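Local structure of 3-phytase (Klebsiella pneumoniae, 2WNH) at residues B[214-219]-B[315-320]; B[334-339]-B[383-388]; B[187-192]-B[199-204]. The protein probably hydrolyses phytate (inositol hexakisphosphate), starting at the 3-phosphate, as a member of the histidine acid phosphatase family. The protein carries 3 engineered substitutions. All blocks are in the same frame, centred on the assembly; numbering follows the deposited sequence.

Contact 1 (B[214-219]-B[315-320]); sequences LRLGWS and IPPGSS
Arg215 and Leu216, near the end of helix 204-219, pack on the proline pair Pro316-Pro317 in a small buried contact, where the helix meets the turn that leads into strand 320-328. The Arg215 chain, bent at chi2 and chi3, folds its guanidinium across the prolines. CD of Pro317 lies over one face of that group, 3.7 Å above its plane, and CA of Pro316 approaches NH1 of Arg215 to 3.5 Å. Leu216 CD2 touches Pro317 CG at 3.9 Å. NH2 of Arg215 comes near Ile315 O at too poor an angle for a hydrogen bond; Arg24 takes that oxygen. Pro317, whose ring holds phi near -60°, suits the second position of a type II turn (316-319), and Gly318 the third, with its positive phi; Ser319 OG bonds to Pro316 O. Backbone bonds tie the turn to Arg24 and His25 of the RHGxRxP motif, the phosphate-binding loop of this family, which it probably backs in the active site. No hydrogen bond joins the two segments: the arginine meets the turn through its flat face and aliphatic carbons, its N-H groups being held by Asn314, just before the turn, and Glu212 of its own helix.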
loop_
_atom_site.group_PDB
_atom_site.type_symbol
_atom_site.label_atom_id
_atom_site.label_comp_id
_atom_site.label_asym_id
_atom_site.label_seq_id
_atom_site.Cartn_x
_atom_site.Cartn_y
_atom_site.Cartn_z
ATOM N N LEU B 214 -26.772 10.833 26.432
ATOM C CA LEU B 214 -27.547 10.286 25.317
ATOM C C LEU B 214 -26.865 10.583 23.984
ATOM O O LEU B 214 -26.766 9.700 23.132
ATOM C CB LEU B 214 -28.991 10.803 25.349
ATOM C CG LEU B 214 -29.769 10.388 26.610
ATOM C CD1 LEU B 214 -31.103 11.104 26.606
ATOM C CD2 LEU B 214 -29.989 8.882 26.704
ATOM N N ARG B 215 -26.392 11.823 23.812
ATOM C CA ARG B 215 -25.681 12.202 22.590
ATOM C C ARG B 215 -24.434 11.350 22.387
ATOM O O ARG B 215 -24.149 10.897 21.267
ATOM C CB ARG B 215 -25.278 13.684 22.630
ATOM C CG ARG B 215 -24.412 14.109 21.422
ATOM C CD ARG B 215 -22.902 14.026 21.760
ATOM N NE ARG B 215 -22.499 15.234 22.488
ATOM C CZ ARG B 215 -22.386 16.433 21.924
ATOM N NH1 ARG B 215 -22.612 16.590 20.628
ATOM N NH2 ARG B 215 -22.053 17.488 22.659
ATOM N N LEU B 216 -23.674 11.165 23.463
ATOM C CA LEU B 216 -22.468 10.310 23.422
ATOM C C LEU B 216 -22.816 8.842 23.140
ATOM O O LEU B 216 -22.176 8.218 22.283
ATOM C CB LEU B 216 -21.639 10.450 24.717
ATOM C CG LEU B 216 -20.916 11.798 24.883
ATOM C CD1 LEU B 216 -20.431 11.966 26.313
ATOM C CD2 LEU B 216 -19.777 11.960 23.876
ATOM N N GLY B 217 -23.844 8.301 23.804
ATOM C CA GLY B 217 -24.318 6.926 23.495
ATOM C C GLY B 217 -24.792 6.698 22.053
ATOM O O GLY B 217 -24.546 5.607 21.489
ATOM N N TRP B 218 -25.481 7.696 21.474
ATOM C CA TRP B 218 -25.849 7.690 20.046
ATOM C C TRP B 218 -24.581 7.620 19.199
ATOM O O TRP B 218 -24.433 6.772 18.307
ATOM C CB TRP B 218 -26.665 8.937 19.630
ATOM C CG TRP B 218 -27.067 8.849 18.161
ATOM C CD1 TRP B 218 -26.415 9.395 17.080
ATOM C CD2 TRP B 218 -28.166 8.095 17.627
ATOM N NE1 TRP B 218 -27.059 9.041 15.910
ATOM C CE2 TRP B 218 -28.145 8.257 16.220
ATOM C CE3 TRP B 218 -29.192 7.326 18.210
ATOM C CZ2 TRP B 218 -29.099 7.653 15.377
ATOM C CZ3 TRP B 218 -30.148 6.723 17.363
ATOM C CH2 TRP B 218 -30.089 6.897 15.965
ATOM N N SER B 219 -23.668 8.538 19.488
ATOM C CA SER B 219 -22.435 8.690 18.709
ATOM C C SER B 219 -21.552 7.451 18.791
ATOM O O SER B 219 -20.819 7.139 17.828
ATOM C CB SER B 219 -21.660 9.909 19.210
ATOM O OG SER B 219 -22.470 11.068 19.093
ATOM N N ILE B 315 -20.575 21.366 21.047
ATOM C CA ILE B 315 -19.200 20.893 20.844
ATOM C C ILE B 315 -19.164 19.339 20.882
ATOM O O ILE B 315 -19.072 18.731 21.959
ATOM C CB ILE B 315 -18.244 21.511 21.936
ATOM C CG1 ILE B 315 -18.314 23.046 21.946
ATOM C CG2 ILE B 315 -16.784 21.014 21.770
ATOM C CD1 ILE B 315 -18.020 23.652 23.359
ATOM N N PRO B 316 -19.282 18.682 19.709
ATOM C CA PRO B 316 -19.271 17.220 19.632
ATOM C C PRO B 316 -17.948 16.565 19.995
ATOM O O PRO B 316 -16.885 17.202 19.952
ATOM C CB PRO B 316 -19.602 16.952 18.150
ATOM C CG PRO B 316 -20.357 18.184 17.704
ATOM C CD PRO B 316 -19.563 19.282 18.392
ATOM N N PRO B 317 -17.985 15.280 20.367
ATOM C CA PRO B 317 -16.712 14.584 20.631
ATOM C C PRO B 317 -15.795 14.603 19.405
ATOM O O PRO B 317 -16.272 14.435 18.257
ATOM C CB PRO B 317 -17.160 13.145 20.940
ATOM C CG PRO B 317 -18.556 13.052 20.334
ATOM C CD PRO B 317 -19.152 14.409 20.567
ATOM N N GLY B 318 -14.507 14.818 19.650
ATOM C CA GLY B 318 -13.498 14.911 18.606
ATOM C C GLY B 318 -13.643 16.121 17.685
ATOM O O GLY B 318 -12.975 16.191 16.659
ATOM N N SER B 319 -14.497 17.083 18.042
ATOM C CA SER B 319 -14.616 18.317 17.270
ATOM C C SER B 319 -13.439 19.238 17.629
ATOM O O SER B 319 -12.761 19.007 18.633
ATOM C CB SER B 319 -15.941 19.012 17.594
ATOM O OG SER B 319 -15.941 19.487 18.939
ATOM N N SER B 320 -13.170 20.251 16.810
ATOM C CA SER B 320 -12.063 21.158 17.132
ATOM C C SER B 320 -12.262 22.574 16.616
ATOM O O SER B 320 -12.994 22.791 15.660
ATOM C CB SER B 320 -10.723 20.605 16.651
ATOM O OG SER B 320 -10.636 20.635 15.245
#

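Contact 2 (B[334-339]-B[383-388])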
loop_
_atom_site.group_PDB
_atom_site.type_symbol
_atom_site.label_atom_id
_atom_site.label_comp_id
_atom_site.label_asym_id
_atom_site.label_seq_id
_atom_site.Cartn_x
_atom_site.Cartn_y
_atom_site.Cartn_z
ATOM N N ARG B 334 -0.062 38.495 5.406
ATOM C CA ARG B 334 -0.591 37.398 6.207
ATOM C C ARG B 334 -2.058 37.591 6.602
ATOM O O ARG B 334 -2.542 38.726 6.796
ATOM C CB ARG B 334 0.278 37.167 7.433
ATOM C CG ARG B 334 1.610 36.535 7.051
ATOM C CD ARG B 334 2.595 36.596 8.167
ATOM N NE ARG B 334 3.612 35.562 7.989
ATOM C CZ ARG B 334 4.877 35.666 8.404
ATOM N NH1 ARG B 334 5.308 36.790 8.984
ATOM N NH2 ARG B 334 5.720 34.652 8.219
ATOM N N TYR B 335 -2.749 36.451 6.682
ATOM C CA TYR B 335 -4.172 36.362 6.965
ATOM C C TYR B 335 -4.411 35.258 7.980
ATOM O O TYR B 335 -3.597 34.372 8.126
ATOM C CB TYR B 335 -4.934 36.015 5.691
ATOM C CG TYR B 335 -4.982 37.152 4.711
ATOM C CD1 TYR B 335 -3.878 37.435 3.891
ATOM C CD2 TYR B 335 -6.131 37.959 4.597
ATOM C CE1 TYR B 335 -3.911 38.492 2.970
ATOM C CE2 TYR B 335 -6.169 39.014 3.686
ATOM C CZ TYR B 335 -5.058 39.272 2.887
ATOM O OH TYR B 335 -5.077 40.312 1.987
ATOM N N LEU B 336 -5.545 35.328 8.663
ATOM C CA LEU B 336 -5.954 34.305 9.601
ATOM C C LEU B 336 -7.277 33.703 9.129
ATOM O O LEU B 336 -8.141 34.419 8.631
ATOM C CB LEU B 336 -6.100 34.927 10.992
ATOM C CG LEU B 336 -6.345 33.977 12.155
ATOM C CD1 LEU B 336 -5.101 33.137 12.420
ATOM C CD2 LEU B 336 -6.764 34.753 13.409
ATOM N N ARG B 337 -7.397 32.381 9.251
ATOM C CA ARG B 337 -8.662 31.671 9.078
ATOM C C ARG B 337 -9.007 31.025 10.410
ATOM O O ARG B 337 -8.133 30.460 11.083
ATOM C CB ARG B 337 -8.505 30.605 7.987
ATOM C CG ARG B 337 -9.736 29.773 7.771
ATOM C CD ARG B 337 -9.564 28.888 6.573
ATOM N NE ARG B 337 -10.755 28.083 6.367
ATOM C CZ ARG B 337 -10.745 26.769 6.196
ATOM N NH1 ARG B 337 -9.597 26.093 6.226
ATOM N NH2 ARG B 337 -11.894 26.136 6.000
ATOM N N VAL B 338 -10.281 31.113 10.811
ATOM C CA VAL B 338 -10.700 30.639 12.126
ATOM C C VAL B 338 -11.975 29.842 11.910
ATOM O O VAL B 338 -12.922 30.332 11.289
ATOM C CB VAL B 338 -11.004 31.842 13.066
ATOM C CG1 VAL B 338 -11.482 31.337 14.412
ATOM C CG2 VAL B 338 -9.775 32.700 13.221
ATOM N N TYR B 339 -12.013 28.593 12.380
ATOM C CA TYR B 339 -13.234 27.810 12.172
ATOM C C TYR B 339 -13.445 26.751 13.230
ATOM O O TYR B 339 -12.522 26.420 13.983
ATOM C CB TYR B 339 -13.275 27.186 10.762
ATOM C CG TYR B 339 -12.131 26.272 10.415
ATOM C CD1 TYR B 339 -10.961 26.782 9.872
ATOM C CD2 TYR B 339 -12.236 24.891 10.606
ATOM C CE1 TYR B 339 -9.913 25.946 9.535
ATOM C CE2 TYR B 339 -11.181 24.028 10.255
ATOM C CZ TYR B 339 -10.024 24.579 9.735
ATOM O OH TYR B 339 -8.952 23.794 9.345
ATOM N N ALA B 383 -5.532 42.573 12.464
ATOM C CA ALA B 383 -6.894 42.947 12.824
ATOM C C ALA B 383 -7.700 41.768 13.372
ATOM O O ALA B 383 -8.568 41.958 14.225
ATOM C CB ALA B 383 -7.616 43.549 11.613
ATOM N N ALA B 384 -7.444 40.559 12.858
ATOM C CA ALA B 384 -8.148 39.369 13.330
ATOM C C ALA B 384 -7.694 39.014 14.744
ATOM O O ALA B 384 -8.524 38.772 15.641
ATOM C CB ALA B 384 -7.927 38.211 12.369
ATOM N N ILE B 385 -6.379 39.001 14.948
ATOM C CA ILE B 385 -5.797 38.775 16.278
ATOM C C ILE B 385 -6.349 39.759 17.317
ATOM O O ILE B 385 -6.741 39.358 18.414
ATOM C CB ILE B 385 -4.257 38.839 16.218
ATOM C CG1 ILE B 385 -3.719 37.730 15.279
ATOM C CG2 ILE B 385 -3.644 38.786 17.620
ATOM C CD1 ILE B 385 -3.831 36.308 15.828
ATOM N N THR B 386 -6.378 41.036 16.959
ATOM C CA THR B 386 -6.881 42.081 17.855
ATOM C C THR B 386 -8.342 41.865 18.211
ATOM O O THR B 386 -8.715 41.950 19.382
ATOM C CB THR B 386 -6.697 43.471 17.235
ATOM O OG1 THR B 386 -5.295 43.711 17.055
ATOM C CG2 THR B 386 -7.275 44.570 18.164
ATOM N N ALA B 387 -9.165 41.596 17.205
ATOM C CA ALA B 387 -10.582 41.360 17.437
ATOM C C ALA B 387 -10.833 40.122 18.296
ATOM O O ALA B 387 -11.649 40.150 19.231
ATOM C CB ALA B 387 -11.351 41.275 16.113
ATOM N N LEU B 388 -10.114 39.040 18.004
ATOM C CA LEU B 388 -10.316 37.791 18.744
ATOM C C LEU B 388 -9.848 37.873 20.196
ATOM O O LEU B 388 -10.337 37.121 21.058
ATOM C CB LEU B 388 -9.603 36.626 18.040
ATOM C CG LEU B 388 -10.251 36.212 16.716
ATOM C CD1 LEU B 388 -9.255 35.340 15.919
ATOM C CD2 LEU B 388 -11.579 35.488 16.874
#
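Leu336, in the middle of the strand segment 334-339, carries most of its contact with the helix segment 383-388. Its CB already touches the helix, lying 4.0 Å from CB of Ala384, at the point where the two backbones come closest. With CG anti to the backbone N (chi1 -172°) the chain extends off the strand, and chi2 of 69° leaves CD2 anti to CA, reaching out to the helix. This one methyl meets three helix residues: CB of Ala384, CD1 of Ile385 at 4.1 Å, and CD1 of Leu388, with CD2 of Leu336 and CD1 of Leu388 only 3.6 Å apart. The two leucines meet end to end, methyl against methyl, whereas Val338 lies alongside Leu388, the two pointing opposite ways, with CG2 of Val338 3.8 Å from CD1 of Leu388.

The residue types follow from the spacing. Ala384 faces the strand where the CA atoms of Leu336 and Ala384 are 6.7 Å apart, and its single methyl fits that narrow gap. One turn later Leu388 needs a longer side chain to span to the strand, and Val338, two residues on from Leu336, turns its CG2 methyl to the helix. Ile385 leaves the helix at its flank and brings in its terminal methyl CD1. Arg337, between the two apolar strand residues, points away and forms salt bridges with Glu324 and Glu364.

The segment axes approach to 8.7 Å and run at 42° to each other. Trp365 and Cys379 add to the apolar surroundings, touching Leu388 and Ala384 respectively. This is helix-on-sheet packing as found in alpha/beta folds: helix 381-388 packs on one face of the large mixed sheet of this histidine phosphatase at strand 334-342.

Contact 3 (B[187-192]-B[199-204]); sequences TPWRVE and TTISGL
Ser202 is the polar centre of the contact between segments 187-192 and 199-204. Its OG gives its proton to the carbonyl of Pro188, OG to O 2.7 Å, in the carbonyl plane on a lone pair, and accepts the backbone N-H of Arg190. A chi1 of 68° sets OG between its own backbone N and carbonyl carbon, where it meets both partners. The amide of Ser202 in turn bonds to Arg190 O at 2.8 Å, so a single serine ties down three successive peptide units. Glu192 and Thr200 form an antiparallel hydrogen-bonded pair; the Glu192 amide meets Thr200 O at 2.8 Å, nearly along the C=O axis, and the Thr200 amide returns a bond to Glu192 O.

On the face bearing Glu192 and Thr200, a water joins Glu192 OE1 to Thr200 OG1, and Arg190 NH1 makes a salt bridge to Glu192 OE2, met from above the carboxylate plane. Ser202 OG lies over one face of the guanidinium, without a hydrogen bond between OG and NH1.

The other face is mainly apolar. Val191 CG2 touches Ile201 CD1 in a non-hydrogen-bonded pair, covered by Leu157 and Val150 of neighbouring helices. At the far end Leu204 CB sits over the six-membered ring of Trp189, 3.8 Å from its centroid, a CH-pi contact. Gly203, with phi 81°, brings its CA to 4.0 Å from Trp189 CD1, a place and backbone shape that suit glycine. The core is a two-stranded antiparallel beta hairpin, 191-193 with 199-201, extended by loop residues Trp189 and Ser202 and leading through the N-cap residue Gly203 into helix 204-219.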
loop_
_atom_site.group_PDB
_atom_site.type_symbol
_atom_site.label_atom_id
_atom_site.label_comp_id
_atom_site.label_asym_id
_atom_site.label_seq_id
_atom_site.Cartn_x
_atom_site.Cartn_y
_atom_site.Cartn_z
ATOM N N THR B 187 -37.657 19.232 40.394
ATOM C CA THR B 187 -36.839 20.263 41.042
ATOM C C THR B 187 -36.907 21.602 40.286
ATOM O O THR B 187 -36.731 21.644 39.063
ATOM C CB THR B 187 -35.354 19.817 41.305
ATOM O OG1 THR B 187 -34.455 20.472 40.401
ATOM C CG2 THR B 187 -35.177 18.292 41.216
ATOM N N PRO B 188 -37.214 22.696 41.011
ATOM C CA PRO B 188 -37.158 24.031 40.413
ATOM C C PRO B 188 -35.722 24.409 40.070
ATOM O O PRO B 188 -34.775 23.895 40.682
ATOM C CB PRO B 188 -37.695 24.942 41.534
ATOM C CG PRO B 188 -38.479 24.024 42.427
ATOM C CD PRO B 188 -37.681 22.751 42.407
ATOM N N TRP B 189 -35.573 25.294 39.096
ATOM C CA TRP B 189 -34.243 25.704 38.631
ATOM C C TRP B 189 -33.750 26.895 39.434
ATOM O O TRP B 189 -34.341 27.981 39.371
ATOM C CB TRP B 189 -34.287 26.079 37.153
ATOM C CG TRP B 189 -34.515 24.916 36.208
ATOM C CD1 TRP B 189 -34.864 23.629 36.536
ATOM C CD2 TRP B 189 -34.444 24.960 34.778
ATOM N NE1 TRP B 189 -34.998 22.870 35.395
ATOM C CE2 TRP B 189 -34.748 23.663 34.302
ATOM C CE3 TRP B 189 -34.141 25.966 33.850
ATOM C CZ2 TRP B 189 -34.759 23.348 32.931
ATOM C CZ3 TRP B 189 -34.153 25.653 32.487
ATOM C CH2 TRP B 189 -34.471 24.357 32.046
ATOM N N ARG B 190 -32.671 26.687 40.177
ATOM C CA ARG B 190 -32.067 27.760 40.970
ATOM C C ARG B 190 -30.550 27.721 40.900
ATOM O O ARG B 190 -29.952 26.667 40.684
ATOM C CB ARG B 190 -32.523 27.675 42.427
ATOM C CG ARG B 190 -31.893 26.544 43.229
ATOM C CD ARG B 190 -32.623 26.320 44.564
ATOM N NE ARG B 190 -33.851 25.546 44.392
ATOM C CZ ARG B 190 -33.899 24.217 44.259
ATOM N NH1 ARG B 190 -32.787 23.487 44.272
ATOM N NH2 ARG B 190 -35.070 23.612 44.110
ATOM N N VAL B 191 -29.932 28.878 41.106
ATOM C CA VAL B 191 -28.480 28.964 41.134
ATOM C C VAL B 191 -27.949 28.426 42.461
ATOM O O VAL B 191 -28.348 28.883 43.537
ATOM C CB VAL B 191 -28.002 30.405 40.865
ATOM C CG1 VAL B 191 -26.503 30.438 40.656
ATOM C CG2 VAL B 191 -28.720 30.970 39.648
ATOM N N GLU B 192 -27.066 27.436 42.375
ATOM C CA GLU B 192 -26.474 26.807 43.548
ATOM C C GLU B 192 -24.947 26.867 43.500
ATOM O O GLU B 192 -24.373 26.945 42.420
ATOM C CB GLU B 192 -26.944 25.354 43.637
ATOM C CG GLU B 192 -28.459 25.231 43.677
ATOM C CD GLU B 192 -28.931 23.829 43.988
ATOM O OE1 GLU B 192 -28.316 22.863 43.483
ATOM O OE2 GLU B 192 -29.930 23.700 44.728
ATOM N N THR B 199 -20.487 26.952 40.508
ATOM C CA THR B 199 -21.838 27.487 40.383
ATOM C C THR B 199 -22.604 26.759 39.292
ATOM O O THR B 199 -22.234 26.821 38.114
ATOM C CB THR B 199 -21.805 28.985 40.038
ATOM O OG1 THR B 199 -20.947 29.665 40.952
ATOM C CG2 THR B 199 -23.188 29.599 40.103
ATOM N N THR B 200 -23.674 26.074 39.682
ATOM C CA THR B 200 -24.491 25.310 38.736
ATOM C C THR B 200 -25.966 25.690 38.899
ATOM O O THR B 200 -26.341 26.312 39.902
ATOM C CB THR B 200 -24.318 23.796 38.963
ATOM O OG1 THR B 200 -24.684 23.482 40.310
ATOM C CG2 THR B 200 -22.867 23.380 38.730
ATOM N N ILE B 201 -26.787 25.322 37.916
ATOM C CA ILE B 201 -28.235 25.534 37.963
ATOM C C ILE B 201 -28.899 24.207 38.325
ATOM O O ILE B 201 -28.710 23.197 37.640
ATOM C CB ILE B 201 -28.802 26.027 36.602
ATOM C CG1 ILE B 201 -27.994 27.205 36.015
ATOM C CG2 ILE B 201 -30.311 26.272 36.679
ATOM C CD1 ILE B 201 -28.159 28.531 36.687
ATOM N N SER B 202 -29.671 24.189 39.410
ATOM C CA SER B 202 -30.333 22.944 39.800
ATOM C C SER B 202 -31.320 22.537 38.714
ATOM O O SER B 202 -31.913 23.388 38.033
ATOM C CB SER B 202 -31.038 23.096 41.156
ATOM O OG SER B 202 -32.125 23.983 41.013
ATOM N N GLY B 203 -31.490 21.226 38.538
ATOM C CA GLY B 203 -32.386 20.708 37.509
ATOM C C GLY B 203 -31.724 20.692 36.124
ATOM O O GLY B 203 -31.408 19.617 35.588
ATOM N N LEU B 204 -31.530 21.888 35.565
ATOM C CA LEU B 204 -30.934 22.078 34.245
ATOM C C LEU B 204 -29.561 21.419 34.108
ATOM O O LEU B 204 -29.300 20.738 33.111
ATOM C CB LEU B 204 -30.813 23.572 33.920
ATOM C CG LEU B 204 -30.122 23.945 32.596
ATOM C CD1 LEU B 204 -30.829 23.310 31.408
ATOM C CD2 LEU B 204 -30.092 25.433 32.410
HETATM O O HOH W 1 -26.996 22.514 40.808
#

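Contacts 3 and 1 are linked through the chain: strand 199-201 of the hairpin runs into helix 204-219, whose far end packs on the turn at 315-320. That turn opens into strand 320-328, which pairs antiparallel with strand 334-342, the strand of contact 2. Contact 1 adjoins Arg24 and His25 of the RHGxRxP motif, where catalysis probably takes place as in relatives, whereas the centres of contacts 2 and 3 lie about 28 and 24 Å from that of contact 1. The nearest atoms of contacts 1 and 2 are still about 4 Å apart. Contacts 2 and 3 are about 37 Å apart between centres. The Leu204 side chain in contact 3 is about 10 Å from a bound sodium ion.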